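Local coordinates for conjugal transfer protein TRWB (Escherichia coli, PDB 1E9R) that probably couples the DNA-processing machinery to the transport apparatus in bacterial conjugation, as a hexameric, ring-helicase-like P-loop NTPase that binds DNA, at residues R151-E156 with F212-K217; V265-I270 with L281-D286; D299-G304 with L309-G314. All blocks are in the same frame, centred on the assembly; numbering follows the deposited sequence.

Contact 1: R151-E156 with F212-K217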
loop_
_atom_site.group_PDB
_atom_site.type_symbol
_atom_site.label_atom_id
_atom_site.label_comp_id
_atom_site.label_asym_id
_atom_site.label_seq_id
_atom_site.Cartn_x
_atom_site.Cartn_y
_atom_site.Cartn_z
ATOM N N ARG B 151 -4.130 -29.306 3.707
ATOM C CA ARG B 151 -4.915 -30.123 2.796
ATOM C C ARG B 151 -4.097 -31.328 2.387
ATOM O O ARG B 151 -4.644 -32.416 2.210
ATOM C CB ARG B 151 -5.329 -29.317 1.562
ATOM C CG ARG B 151 -6.064 -28.046 1.930
ATOM C CD ARG B 151 -6.954 -27.487 0.834
ATOM N NE ARG B 151 -7.431 -26.164 1.228
ATOM C CZ ARG B 151 -6.779 -25.040 0.956
ATOM N NH1 ARG B 151 -5.645 -25.095 0.272
ATOM N NH2 ARG B 151 -7.229 -23.872 1.402
ATOM N N LEU B 152 -2.787 -31.132 2.232
ATOM C CA LEU B 152 -1.873 -32.219 1.873
ATOM C C LEU B 152 -1.902 -33.259 2.996
ATOM O O LEU B 152 -2.098 -34.445 2.747
ATOM C CB LEU B 152 -0.438 -31.707 1.707
ATOM C CG LEU B 152 0.585 -32.846 1.589
ATOM C CD1 LEU B 152 0.361 -33.625 0.297
ATOM C CD2 LEU B 152 1.989 -32.286 1.631
ATOM N N LEU B 153 -1.702 -32.804 4.230
ATOM C CA LEU B 153 -1.726 -33.696 5.377
ATOM C C LEU B 153 -3.108 -34.335 5.510
ATOM O O LEU B 153 -3.228 -35.524 5.813
ATOM C CB LEU B 153 -1.382 -32.929 6.655
ATOM C CG LEU B 153 -1.449 -33.731 7.961
ATOM C CD1 LEU B 153 -0.573 -34.948 7.864
ATOM C CD2 LEU B 153 -1.003 -32.871 9.118
ATOM N N LEU B 154 -4.152 -33.548 5.268
ATOM C CA LEU B 154 -5.503 -34.063 5.368
ATOM C C LEU B 154 -5.821 -35.122 4.329
ATOM O O LEU B 154 -6.188 -36.236 4.682
ATOM C CB LEU B 154 -6.530 -32.944 5.245
ATOM C CG LEU B 154 -7.981 -33.415 5.407
ATOM C CD1 LEU B 154 -8.239 -33.816 6.856
ATOM C CD2 LEU B 154 -8.934 -32.298 4.983
ATOM N N ARG B 155 -5.673 -34.793 3.048
ATOM C CA ARG B 155 -6.021 -35.753 2.008
ATOM C C ARG B 155 -5.231 -37.059 2.018
ATOM O O ARG B 155 -5.788 -38.121 1.730
ATOM C CB ARG B 155 -5.972 -35.089 0.623
ATOM C CG ARG B 155 -4.604 -34.879 0.028
ATOM C CD ARG B 155 -4.724 -34.265 -1.364
ATOM N NE ARG B 155 -4.638 -32.812 -1.325
ATOM C CZ ARG B 155 -3.504 -32.135 -1.470
ATOM N NH1 ARG B 155 -2.365 -32.783 -1.669
ATOM N NH2 ARG B 155 -3.503 -30.811 -1.399
ATOM N N GLU B 156 -3.948 -37.002 2.364
ATOM C CA GLU B 156 -3.141 -38.217 2.416
ATOM C C GLU B 156 -3.480 -39.068 3.646
ATOM O O GLU B 156 -3.585 -40.289 3.541
ATOM C CB GLU B 156 -1.651 -37.879 2.395
ATOM C CG GLU B 156 -1.165 -37.381 1.039
ATOM C CD GLU B 156 -1.583 -38.295 -0.115
ATOM O OE1 GLU B 156 -1.239 -39.498 -0.095
ATOM O OE2 GLU B 156 -2.256 -37.812 -1.049
ATOM N N PHE B 212 -1.447 -27.339 12.765
ATOM C CA PHE B 212 -2.185 -26.219 13.322
ATOM C C PHE B 212 -3.461 -25.921 12.537
ATOM O O PHE B 212 -4.519 -25.725 13.125
ATOM C CB PHE B 212 -1.291 -24.984 13.368
ATOM C CG PHE B 212 -0.408 -24.934 14.565
ATOM C CD1 PHE B 212 -0.948 -25.066 15.843
ATOM C CD2 PHE B 212 0.960 -24.740 14.427
ATOM C CE1 PHE B 212 -0.141 -25.000 16.963
ATOM C CE2 PHE B 212 1.783 -24.673 15.552
ATOM C CZ PHE B 212 1.234 -24.802 16.817
ATOM N N VAL B 213 -3.372 -25.880 11.215
ATOM C CA VAL B 213 -4.560 -25.612 10.419
ATOM C C VAL B 213 -5.616 -26.639 10.772
ATOM O O VAL B 213 -6.733 -26.287 11.119
ATOM C CB VAL B 213 -4.282 -25.715 8.905
ATOM C CG1 VAL B 213 -5.575 -25.600 8.132
ATOM C CG2 VAL B 213 -3.324 -24.623 8.479
ATOM N N LEU B 214 -5.247 -27.911 10.683
ATOM C CA LEU B 214 -6.160 -29.010 10.977
ATOM C C LEU B 214 -6.679 -28.993 12.408
ATOM O O LEU B 214 -7.807 -29.408 12.670
ATOM C CB LEU B 214 -5.476 -30.343 10.685
ATOM C CG LEU B 214 -5.721 -31.005 9.327
ATOM C CD1 LEU B 214 -6.156 -29.989 8.284
ATOM C CD2 LEU B 214 -4.448 -31.728 8.909
ATOM N N SER B 215 -5.862 -28.517 13.335
ATOM C CA SER B 215 -6.293 -28.438 14.721
ATOM C C SER B 215 -7.425 -27.412 14.822
ATOM O O SER B 215 -8.289 -27.516 15.688
ATOM C CB SER B 215 -5.120 -28.024 15.623
ATOM O OG SER B 215 -5.353 -26.759 16.228
ATOM N N ASP B 216 -7.420 -26.428 13.924
ATOM C CA ASP B 216 -8.439 -25.386 13.922
ATOM C C ASP B 216 -9.683 -25.782 13.157
ATOM O O ASP B 216 -10.792 -25.448 13.563
ATOM C CB ASP B 216 -7.903 -24.081 13.313
ATOM C CG ASP B 216 -6.821 -23.429 14.162
ATOM O OD1 ASP B 216 -6.924 -23.480 15.410
ATOM O OD2 ASP B 216 -5.873 -22.845 13.586
ATOM N N LYS B 217 -9.500 -26.497 12.056
ATOM C CA LYS B 217 -10.629 -26.880 11.219
ATOM C C LYS B 217 -11.404 -28.138 11.591
ATOM O O LYS B 217 -12.635 -28.145 11.553
ATOM C CB LYS B 217 -10.179 -26.999 9.755
ATOM C CG LYS B 217 -9.433 -25.790 9.231
ATOM C CD LYS B 217 -10.215 -24.517 9.428
ATOM C CE LYS B 217 -9.349 -23.303 9.159
ATOM N NZ LYS B 217 -10.038 -22.045 9.558
#

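Contact 2: V265-I270 with L281-D286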
loop_
_atom_site.group_PDB
_atom_site.type_symbol
_atom_site.label_atom_id
_atom_site.label_comp_id
_atom_site.label_asym_id
_atom_site.label_seq_id
_atom_site.Cartn_x
_atom_site.Cartn_y
_atom_site.Cartn_z
ATOM N N VAL B 265 -19.258 -27.848 0.038
ATOM C CA VAL B 265 -19.531 -29.178 -0.481
ATOM C C VAL B 265 -20.660 -29.053 -1.489
ATOM O O VAL B 265 -20.609 -29.657 -2.557
ATOM C CB VAL B 265 -19.970 -30.156 0.622
ATOM C CG1 VAL B 265 -20.462 -31.461 -0.009
ATOM C CG2 VAL B 265 -18.808 -30.431 1.560
ATOM N N VAL B 266 -21.680 -28.265 -1.151
ATOM C CA VAL B 266 -22.804 -28.075 -2.060
ATOM C C VAL B 266 -22.341 -27.422 -3.358
ATOM O O VAL B 266 -22.692 -27.877 -4.441
ATOM C CB VAL B 266 -23.917 -27.195 -1.435
ATOM C CG1 VAL B 266 -24.964 -26.843 -2.493
ATOM C CG2 VAL B 266 -24.579 -27.935 -0.292
ATOM N N CYS B 267 -21.540 -26.369 -3.246
ATOM C CA CYS B 267 -21.046 -25.671 -4.417
ATOM C C CYS B 267 -20.211 -26.516 -5.383
ATOM O O CYS B 267 -20.334 -26.360 -6.593
ATOM C CB CYS B 267 -20.257 -24.446 -3.982
ATOM S SG CYS B 267 -21.274 -23.192 -3.136
ATOM N N THR B 268 -19.372 -27.413 -4.870
ATOM C CA THR B 268 -18.543 -28.243 -5.751
ATOM C C THR B 268 -19.330 -29.385 -6.337
ATOM O O THR B 268 -19.157 -29.751 -7.498
ATOM C CB THR B 268 -17.373 -28.929 -5.037
ATOM O OG1 THR B 268 -16.917 -28.121 -3.958
ATOM C CG2 THR B 268 -16.235 -29.147 -6.008
ATOM N N SER B 269 -20.175 -29.969 -5.502
ATOM C CA SER B 269 -20.963 -31.123 -5.893
ATOM C C SER B 269 -21.952 -30.923 -7.033
ATOM O O SER B 269 -22.090 -31.807 -7.875
ATOM C CB SER B 269 -21.674 -31.695 -4.665
ATOM O OG SER B 269 -20.719 -32.217 -3.756
ATOM N N ILE B 270 -22.633 -29.778 -7.080
ATOM C CA ILE B 270 -23.595 -29.548 -8.154
ATOM C C ILE B 270 -22.928 -29.595 -9.527
ATOM O O ILE B 270 -23.572 -29.906 -10.524
ATOM C CB ILE B 270 -24.286 -28.197 -8.024
ATOM C CG1 ILE B 270 -23.248 -27.093 -8.169
ATOM C CG2 ILE B 270 -25.028 -28.108 -6.693
ATOM C CD1 ILE B 270 -23.841 -25.758 -8.485
ATOM N N LEU B 281 -32.380 -25.742 -8.095
ATOM C CA LEU B 281 -31.889 -25.838 -6.724
ATOM C C LEU B 281 -31.430 -24.486 -6.175
ATOM O O LEU B 281 -30.548 -23.839 -6.741
ATOM C CB LEU B 281 -30.724 -26.828 -6.658
ATOM C CG LEU B 281 -30.362 -27.532 -5.333
ATOM C CD1 LEU B 281 -28.857 -27.450 -5.129
ATOM C CD2 LEU B 281 -31.072 -26.903 -4.150
ATOM N N TRP B 282 -32.028 -24.068 -5.064
ATOM C CA TRP B 282 -31.670 -22.796 -4.448
ATOM C C TRP B 282 -30.641 -22.965 -3.339
ATOM O O TRP B 282 -30.596 -23.995 -2.669
ATOM C CB TRP B 282 -32.906 -22.098 -3.856
ATOM C CG TRP B 282 -33.915 -21.678 -4.868
ATOM C CD1 TRP B 282 -34.844 -22.468 -5.477
ATOM C CD2 TRP B 282 -34.075 -20.364 -5.431
ATOM N NE1 TRP B 282 -35.571 -21.733 -6.383
ATOM C CE2 TRP B 282 -35.120 -20.440 -6.376
ATOM C CE3 TRP B 282 -33.431 -19.133 -5.227
ATOM C CZ2 TRP B 282 -35.540 -19.332 -7.120
ATOM C CZ3 TRP B 282 -33.850 -18.031 -5.969
ATOM C CH2 TRP B 282 -34.896 -18.140 -6.903
ATOM N N LEU B 283 -29.816 -21.938 -3.160
ATOM C CA LEU B 283 -28.816 -21.914 -2.109
ATOM C C LEU B 283 -28.995 -20.563 -1.438
ATOM O O LEU B 283 -28.697 -19.526 -2.024
ATOM C CB LEU B 283 -27.397 -22.010 -2.677
ATOM C CG LEU B 283 -26.303 -22.606 -1.768
ATOM C CD1 LEU B 283 -24.959 -21.978 -2.136
ATOM C CD2 LEU B 283 -26.616 -22.373 -0.293
ATOM N N PHE B 284 -29.505 -20.578 -0.215
ATOM C CA PHE B 284 -29.720 -19.352 0.537
ATOM C C PHE B 284 -28.630 -19.178 1.568
ATOM O O PHE B 284 -28.479 -20.025 2.449
ATOM C CB PHE B 284 -31.079 -19.400 1.235
ATOM C CG PHE B 284 -32.229 -19.145 0.319
ATOM C CD1 PHE B 284 -32.746 -20.168 -0.469
ATOM C CD2 PHE B 284 -32.771 -17.862 0.206
ATOM C CE1 PHE B 284 -33.786 -19.921 -1.361
ATOM C CE2 PHE B 284 -33.812 -17.597 -0.681
ATOM C CZ PHE B 284 -34.322 -18.629 -1.468
ATOM N N ILE B 285 -27.872 -18.087 1.455
ATOM C CA ILE B 285 -26.796 -17.777 2.398
ATOM C C ILE B 285 -27.178 -16.511 3.144
ATOM O O ILE B 285 -27.152 -15.429 2.572
ATOM C CB ILE B 285 -25.471 -17.523 1.673
ATOM C CG1 ILE B 285 -25.118 -18.734 0.809
ATOM C CG2 ILE B 285 -24.372 -17.230 2.683
ATOM C CD1 ILE B 285 -23.848 -18.566 0.014
ATOM N N ASP B 286 -27.523 -16.643 4.422
ATOM C CA ASP B 286 -27.944 -15.488 5.230
ATOM C C ASP B 286 -26.962 -14.322 5.228
ATOM O O ASP B 286 -27.359 -13.171 5.094
ATOM C CB ASP B 286 -28.193 -15.914 6.674
ATOM C CG ASP B 286 -26.935 -16.401 7.358
ATOM O OD1 ASP B 286 -26.245 -17.289 6.795
ATOM O OD2 ASP B 286 -26.638 -15.894 8.461
#

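Contact 3: D299-G304 with L309-G314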
loop_
_atom_site.group_PDB
_atom_site.type_symbol
_atom_site.label_atom_id
_atom_site.label_comp_id
_atom_site.label_asym_id
_atom_site.label_seq_id
_atom_site.Cartn_x
_atom_site.Cartn_y
_atom_site.Cartn_z
ATOM N N ASP B 299 -16.952 -20.598 -8.641
ATOM C CA ASP B 299 -17.252 -21.429 -9.795
ATOM C C ASP B 299 -18.730 -21.813 -9.829
ATOM O O ASP B 299 -19.332 -21.920 -10.895
ATOM C CB ASP B 299 -16.392 -22.690 -9.779
ATOM C CG ASP B 299 -14.919 -22.380 -9.853
ATOM O OD1 ASP B 299 -14.516 -21.634 -10.773
ATOM O OD2 ASP B 299 -14.167 -22.889 -8.991
ATOM N N ALA B 300 -19.317 -22.010 -8.657
ATOM C CA ALA B 300 -20.714 -22.387 -8.588
ATOM C C ALA B 300 -21.598 -21.262 -9.085
ATOM O O ALA B 300 -22.624 -21.520 -9.702
ATOM C CB ALA B 300 -21.092 -22.767 -7.157
ATOM N N LEU B 301 -21.207 -20.018 -8.821
ATOM C CA LEU B 301 -21.991 -18.856 -9.250
ATOM C C LEU B 301 -21.860 -18.608 -10.739
ATOM O O LEU B 301 -22.735 -18.025 -11.367
ATOM C CB LEU B 301 -21.523 -17.608 -8.516
ATOM C CG LEU B 301 -21.858 -17.586 -7.031
ATOM C CD1 LEU B 301 -21.130 -16.448 -6.332
ATOM C CD2 LEU B 301 -23.358 -17.446 -6.881
ATOM N N THR B 302 -20.761 -19.093 -11.292
ATOM C CA THR B 302 -20.431 -18.910 -12.684
ATOM C C THR B 302 -20.714 -20.086 -13.606
ATOM O O THR B 302 -21.064 -19.894 -14.768
ATOM C CB THR B 302 -18.948 -18.551 -12.765
ATOM O OG1 THR B 302 -18.786 -17.186 -12.365
ATOM C CG2 THR B 302 -18.391 -18.793 -14.162
ATOM N N LYS B 303 -20.576 -21.299 -13.091
ATOM C CA LYS B 303 -20.748 -22.480 -13.913
ATOM C C LYS B 303 -21.881 -23.392 -13.493
ATOM O O LYS B 303 -21.953 -24.537 -13.953
ATOM C CB LYS B 303 -19.442 -23.271 -13.898
ATOM C CG LYS B 303 -18.213 -22.400 -14.006
ATOM C CD LYS B 303 -16.943 -23.206 -13.868
ATOM C CE LYS B 303 -15.720 -22.319 -14.066
ATOM N NZ LYS B 303 -14.447 -23.112 -14.002
ATOM N N GLY B 304 -22.775 -22.895 -12.643
ATOM C CA GLY B 304 -23.859 -23.739 -12.169
ATOM C C GLY B 304 -25.226 -23.610 -12.808
ATOM O O GLY B 304 -26.195 -24.166 -12.284
ATOM N N LEU B 309 -28.598 -24.058 -10.501
ATOM C CA LEU B 309 -28.242 -23.440 -9.226
ATOM C C LEU B 309 -28.656 -21.981 -9.203
ATOM O O LEU B 309 -28.340 -21.214 -10.122
ATOM C CB LEU B 309 -26.732 -23.538 -8.995
ATOM C CG LEU B 309 -26.134 -23.453 -7.583
ATOM C CD1 LEU B 309 -25.143 -22.298 -7.535
ATOM C CD2 LEU B 309 -27.224 -23.305 -6.530
ATOM N N ARG B 310 -29.371 -21.620 -8.140
ATOM C CA ARG B 310 -29.865 -20.269 -7.933
ATOM C C ARG B 310 -29.424 -19.869 -6.541
ATOM O O ARG B 310 -29.908 -20.426 -5.554
ATOM C CB ARG B 310 -31.389 -20.244 -8.014
ATOM C CG ARG B 310 -31.929 -20.683 -9.359
ATOM C CD ARG B 310 -33.314 -21.288 -9.218
ATOM N NE ARG B 310 -34.084 -21.203 -10.457
ATOM C CZ ARG B 310 -33.779 -21.831 -11.587
ATOM N NH1 ARG B 310 -32.708 -22.617 -11.655
ATOM N NH2 ARG B 310 -34.560 -21.672 -12.652
ATOM N N VAL B 311 -28.507 -18.907 -6.460
ATOM C CA VAL B 311 -28.003 -18.455 -5.166
ATOM C C VAL B 311 -28.541 -17.093 -4.735
ATOM O O VAL B 311 -28.630 -16.162 -5.537
ATOM C CB VAL B 311 -26.453 -18.390 -5.160
ATOM C CG1 VAL B 311 -25.942 -18.017 -3.762
ATOM C CG2 VAL B 311 -25.881 -19.729 -5.623
ATOM N N VAL B 312 -28.910 -16.994 -3.464
ATOM C CA VAL B 312 -29.408 -15.749 -2.892
ATOM C C VAL B 312 -28.559 -15.561 -1.655
ATOM O O VAL B 312 -28.580 -16.392 -0.749
ATOM C CB VAL B 312 -30.889 -15.853 -2.483
ATOM C CG1 VAL B 312 -31.349 -14.549 -1.858
ATOM C CG2 VAL B 312 -31.742 -16.188 -3.699
ATOM N N ALA B 313 -27.795 -14.477 -1.626
ATOM C CA ALA B 313 -26.910 -14.227 -0.498
ATOM C C ALA B 313 -27.114 -12.859 0.112
ATOM O O ALA B 313 -27.259 -11.867 -0.593
ATOM C CB ALA B 313 -25.445 -14.390 -0.937
ATOM N N GLY B 314 -27.140 -12.817 1.436
ATOM C CA GLY B 314 -27.289 -11.553 2.128
ATOM C C GLY B 314 -25.884 -11.044 2.394
ATOM O O GLY B 314 -24.953 -11.849 2.521
#

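Contact 1: R151-E156 with F212-K217
Leu214, Leu154 and Leu153 make this contact, and Leu214 gives up by far the largest area. One of its methyls, CD2, reaches across to helix 141-163 and lies against the branch of Leu153, 3.6 Å from Leu153 CD2 and 3.7 Å from Leu153 CG, the two side chains meeting at a slant. With CG of Leu153 trans to its backbone N (chi1 177°), Leu153 CG and CD2 are brought against that methyl. The same Leu214 CD2 comes within 4.1 Å of the backbone N of Leu154, while the other methyl, CD1, approaches Leu154 CB at 4.3 Å, so the forked end of Leu214 bears on two consecutive residues of the opposing helix. This is helix-to-helix packing in the helical part of the chain between strands 103-105 and 243-247, away from the central sheet. Helix 169-178 completes the apolar cluster: Thr176 touches both Leu153 and Leu214, and Leu172 touches Leu154. No hydrogen bond links the two segments. A subunit boundary lies close by: Phe212 meets the ring of Tyr149 of a neighbouring subunit, planes at about 45°, and packs on Leu152 of that same subunit.

Contact 2: V265-I270 with L281-D286
Cys267 and Leu283 meet through sulfur and methyl, with SG 4.0 Å from Leu283 CD1, where the end of helix 252-269 lies against strand 281-285. The strand belongs to the central, mostly parallel sheet of a P-loop NTPase fold, flanked by strands 83-89 and 309-315, and the helix packs on one side of that sheet. A second apolar pair lies at the start of the strand, where Ile270 CG2 and Leu281 CD1 are 4.2 Å apart and the two side chains run at an oblique angle to each other. Leu281 and Leu283, two residues apart, both direct CB toward the helix, and CG trans to the backbone N (chi1 -157° and -154°) carries Leu281 CD1 to Ile270 CG2 and Leu283 CD1 to Cys267 SG. Val266 also points its CB at the strand and loses surface to it, though the nearest atoms, Val266 CG1 and Leu283 CG, are 4.5 Å apart. The interface is wholly apolar, without a hydrogen bond from one segment to the other.

Further out, neighbouring elements extend this layer. Leu235 of helix 231-236 touches both Leu281 and Ser269, and Leu309 of the adjoining strand packs on Ile270. Trp282, by contrast, belongs to the other side of the strand, touching Met84 and Val312 and hydrogen-bonding through NE1 to Asp82. Polar groups of the helix that do not touch the strand are tied to other parts of the chain. Thr268 OG1 bonds to Ser296 OG and to Asp264 O, and Ser269 OG to Tyr130 OH. Val265 O accepts two bonds, arriving from opposite faces of its carbonyl plane: from Ser269 N (3.0 Å) and from Ser269 OG (2.8 Å), the latter tilted 33° from that plane.

Contact 3: D299-G304 with L309-G314
Segment 299-304 takes in most of helix 297-303 and the glycine after it, and a short connection then leads into strand 309-315, so that the two backbones converge at Gly304 and Leu309, whose CA atoms are 5.3 Å apart. A single backbone bond closes the connection: Leu309 N donates to Gly304 O at 3.0 Å with an N-H...O angle of 167°. The same carbonyl also meets the side chain of the strand residue, Leu309 CB lying 3.4 Å from Gly304 O.

Leu309 fills the angle between the backbones. Its CD1 lies 3.4 Å from Ala300 O and 4.1 Å from Ala300 CB. Farther along the strand, Leu301 and Val311 cross at about a right angle: Leu301 CD2 rests on the branched end of Val311, 3.6 Å from CG2 and 3.7 Å from CB. Although the CB of Leu301 is not aimed at the strand, CG turned trans to the carbonyl carbon (chi1 -69°) lets the methyl reach it.

Outside the pair, His55 bonds through ND1 to Val311 N, and Thr302 OG1 makes weak hydrogen bonds to Thr62 and Gln316 of a neighbouring subunit. Helix 297-303 is the connection of a beta-alpha-beta unit between the parallel strands 281-285 and 309-315, as in the core of P-loop NTPases.

Overall arrangement
Contacts 2 and 3 each set a helix against a strand of the central sheet, and contact 1 belongs to a helical region, its centre 23 and 27 Å from theirs. All three are buried, but contact 1 lies far from the centre of the chain and next to a subunit boundary. Contacts 2 and 3 have centres only 7 Å apart, and their strands, 281-285 and 309-315, are neighbours in the sheet: Leu283 N probably bonds to Arg310 O and Ile285 O to Gly314 N. The chemistry follows position. Contact 1 joins helix to helix, contacts 2 and 3 helix to strand; contacts 1 and 2 have no hydrogen bond across them, whereas contact 3, spanning a four-residue connection, has one between backbones.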